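Local coordinates for stress-response A/B barrel domain-containing protein (Thermobifida fusca, PDB 3BGU), which is of unknown function but forms a dimer of ferredoxin-like subunits of the stress-responsive A/B barrel family, with a pocket that holds nitrobenzene in the crystal, at residues L27-D32 with N71-V76. Numbering follows the deposited sequence. Where two conformers were deposited one is given.
With NBZ (nitrobenzene), chain N; EDO (1,2-ethanediol), chain J.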
# COMPACT_ATOMS: atom_id res chain seq x y z
N LEU A 27 -4.52 5.20 -0.11
CA LEU A 27 -5.25 4.95 -1.35
C LEU A 27 -6.32 6.05 -1.54
O LEU A 27 -7.01 6.39 -0.58
CB LEU A 27 -5.91 3.59 -1.38
CG LEU A 27 -5.02 2.40 -1.06
CD1 LEU A 27 -5.79 1.07 -1.17
CD2 LEU A 27 -3.75 2.34 -1.95
N PHE A 28 -6.36 6.59 -2.75
CA PHE A 28 -7.26 7.65 -3.13
C PHE A 28 -8.32 7.18 -4.12
O PHE A 28 -8.03 6.41 -5.05
CB PHE A 28 -6.51 8.79 -3.80
CG PHE A 28 -5.33 9.29 -3.05
CD1 PHE A 28 -5.32 9.44 -1.67
CD2 PHE A 28 -4.21 9.72 -3.77
CE1 PHE A 28 -4.12 9.92 -1.06
CE2 PHE A 28 -3.05 10.17 -3.16
CZ PHE A 28 -3.00 10.27 -1.82
N ARG A 29 -9.52 7.70 -3.93
CA ARG A 29 -10.67 7.57 -4.85
C ARG A 29 -11.03 9.00 -5.30
O ARG A 29 -11.44 9.82 -4.47
CB ARG A 29 -11.86 6.95 -4.12
CG ARG A 29 -13.18 6.88 -4.91
CD ARG A 29 -14.20 5.92 -4.24
NE ARG A 29 -15.06 6.60 -3.28
CZ ARG A 29 -16.22 7.19 -3.59
NH1 ARG A 29 -16.68 7.16 -4.82
NH2 ARG A 29 -16.93 7.78 -2.64
N TRP A 30 -10.86 9.30 -6.58
CA TRP A 30 -11.06 10.66 -7.08
C TRP A 30 -12.54 11.00 -7.05
O TRP A 30 -13.38 10.09 -7.12
CB TRP A 30 -10.51 10.85 -8.47
CG TRP A 30 -9.08 10.50 -8.66
CD1 TRP A 30 -8.57 9.67 -9.63
CD2 TRP A 30 -7.97 10.93 -7.87
NE1 TRP A 30 -7.24 9.62 -9.52
CE2 TRP A 30 -6.82 10.36 -8.44
CE3 TRP A 30 -7.82 11.80 -6.76
CZ2 TRP A 30 -5.55 10.62 -7.95
CZ3 TRP A 30 -6.54 12.02 -6.25
CH2 TRP A 30 -5.42 11.40 -6.83
N ASN A 31 -12.84 12.30 -6.94
CA ASN A 31 -14.21 12.77 -7.09
C ASN A 31 -14.45 13.06 -8.61
O ASN A 31 -13.56 12.84 -9.44
CB ASN A 31 -14.52 13.94 -6.13
CG ASN A 31 -13.64 15.10 -6.34
OD1 ASN A 31 -13.34 15.44 -7.48
ND2 ASN A 31 -13.27 15.79 -5.25
N ASP A 32 -15.65 13.53 -8.96
CA ASP A 32 -16.05 13.78 -10.37
C ASP A 32 -15.27 14.92 -11.00
O ASP A 32 -15.20 15.06 -12.22
CB ASP A 32 -17.54 14.16 -10.45
CG ASP A 32 -18.46 13.02 -10.10
OD1 ASP A 32 -18.01 11.87 -10.21
OD2 ASP A 32 -19.64 13.26 -9.76
N ASN A 71 -11.91 -1.13 -7.42
CA ASN A 71 -10.66 -0.60 -6.87
C ASN A 71 -10.74 0.92 -6.73
O ASN A 71 -11.51 1.60 -7.42
CB ASN A 71 -9.46 -0.87 -7.78
CG ASN A 71 -8.90 -2.22 -7.64
OD1 ASN A 71 -9.42 -3.07 -6.92
ND2 ASN A 71 -7.76 -2.44 -8.33
N TYR A 72 -9.87 1.45 -5.87
CA TYR A 72 -9.64 2.88 -5.81
C TYR A 72 -8.77 3.27 -6.98
O TYR A 72 -8.44 2.42 -7.81
CB TYR A 72 -9.08 3.27 -4.43
CG TYR A 72 -10.12 3.61 -3.42
CD1 TYR A 72 -11.40 3.09 -3.51
CD2 TYR A 72 -9.83 4.46 -2.37
CE1 TYR A 72 -12.37 3.43 -2.61
CE2 TYR A 72 -10.79 4.81 -1.44
CZ TYR A 72 -12.08 4.28 -1.58
OH TYR A 72 -13.14 4.59 -0.74
N ASP A 73 -8.43 4.56 -7.09
CA ASP A 73 -7.86 5.10 -8.31
C ASP A 73 -6.35 5.29 -8.29
O ASP A 73 -5.75 5.47 -9.34
CB ASP A 73 -8.47 6.48 -8.61
CG ASP A 73 -9.94 6.38 -8.89
OD1 ASP A 73 -10.27 5.80 -9.92
OD2 ASP A 73 -10.77 6.77 -8.02
N PHE A 74 -5.75 5.40 -7.10
CA PHE A 74 -4.36 5.84 -6.96
C PHE A 74 -3.83 5.38 -5.60
O PHE A 74 -4.59 5.39 -4.61
CB PHE A 74 -4.30 7.40 -7.15
CG PHE A 74 -2.95 7.91 -7.54
CD1 PHE A 74 -2.01 8.11 -6.58
CD2 PHE A 74 -2.67 8.21 -8.87
CE1 PHE A 74 -0.76 8.58 -6.89
CE2 PHE A 74 -1.38 8.66 -9.21
CZ PHE A 74 -0.43 8.82 -8.20
N ALA A 75 -2.53 5.05 -5.56
CA ALA A 75 -1.80 4.61 -4.36
C ALA A 75 -0.55 5.45 -4.17
O ALA A 75 0.14 5.77 -5.18
CB ALA A 75 -1.39 3.11 -4.47
N VAL A 76 -0.23 5.79 -2.93
CA VAL A 76 1.13 6.25 -2.58
C VAL A 76 1.65 5.44 -1.37
O VAL A 76 0.92 5.22 -0.40
CB VAL A 76 1.19 7.78 -2.32
CG1 VAL A 76 0.26 8.15 -1.16
CG2 VAL A 76 2.62 8.26 -2.02
C1 NBZ N . 1.12 10.93 1.28
C2 NBZ N . 2.18 11.44 0.54
C3 NBZ N . 1.99 12.41 -0.39
C4 NBZ N . 0.72 12.95 -0.54
C5 NBZ N . -0.37 12.47 0.18
C6 NBZ N . -0.16 11.46 1.14
N1 NBZ N . -1.23 10.96 1.92
O1 NBZ N . -2.41 11.25 1.70
O2 NBZ N . -1.01 10.16 2.86
C1 EDO J . -13.00 8.33 -11.46
O1 EDO J . -14.38 8.69 -11.34
C2 EDO J . -12.60 7.71 -10.15
O2 EDO J . -13.67 7.86 -9.19
O HOH W 1 -5.56 7.76 -11.00
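Phe28 faces both Asp73 and Phe74 across two antiparallel strands, a classic beta bulge where the central strands 21-30 and 74-81 of this ferredoxin-like sheet meet. Phe28 N gives a nearly straight bond to Phe74 O (2.8 Å, 172°). Phe28 O takes Asp73 N at 2.8 Å, in the carbonyl plane, and a weak, bent bond from Phe74 N, so the bulge draws two amides to one carbonyl.

Asp73 also offers its side chain: OD2 receives Trp30 N at 2.9 Å on its anti side, somewhat out of the carboxylate plane, probably in place of a backbone carbonyl. The short aspartate suits this place, since its CG, anti to its own carbonyl carbon (chi1 -64°), brings OD2 up to the neighbouring strand.

Apolar packing divides between the two faces of the sheet. On the face covered by helix 36-48, the side chains of Phe28 and Phe74 lie side by side, pointing the same way, with Phe28 CD2 against Phe74 CD1. The large indole of Trp30 spans Asp73 CB and Phe74 CB, its six-membered ring oblique to the Phe74 ring. The long, flat Phe28 ring reaches from Phe74 to Val76 CG1 and the nitrobenzene pocket, where nitro oxygen O1 approaches its edge. The opposite face looks to the second subunit: Leu27 CD2 lies 3.5 Å from Ala75 CB, the single methyl letting this branch come close, and Val110 and Phe114 of the second subunit pack on Leu27 and Ala75 respectively.

The Tyr72 ring offers a flat surface to the aliphatic part of Arg29, whose CB sits 3.5 Å above its centre in a CH-pi contact, while Tyr72 OH is hydrogen-bonded to Asp108. At the indole edge, one water accepts from Trp30 NE1 (2.9 Å) and donates to Asp73 O (2.8 Å).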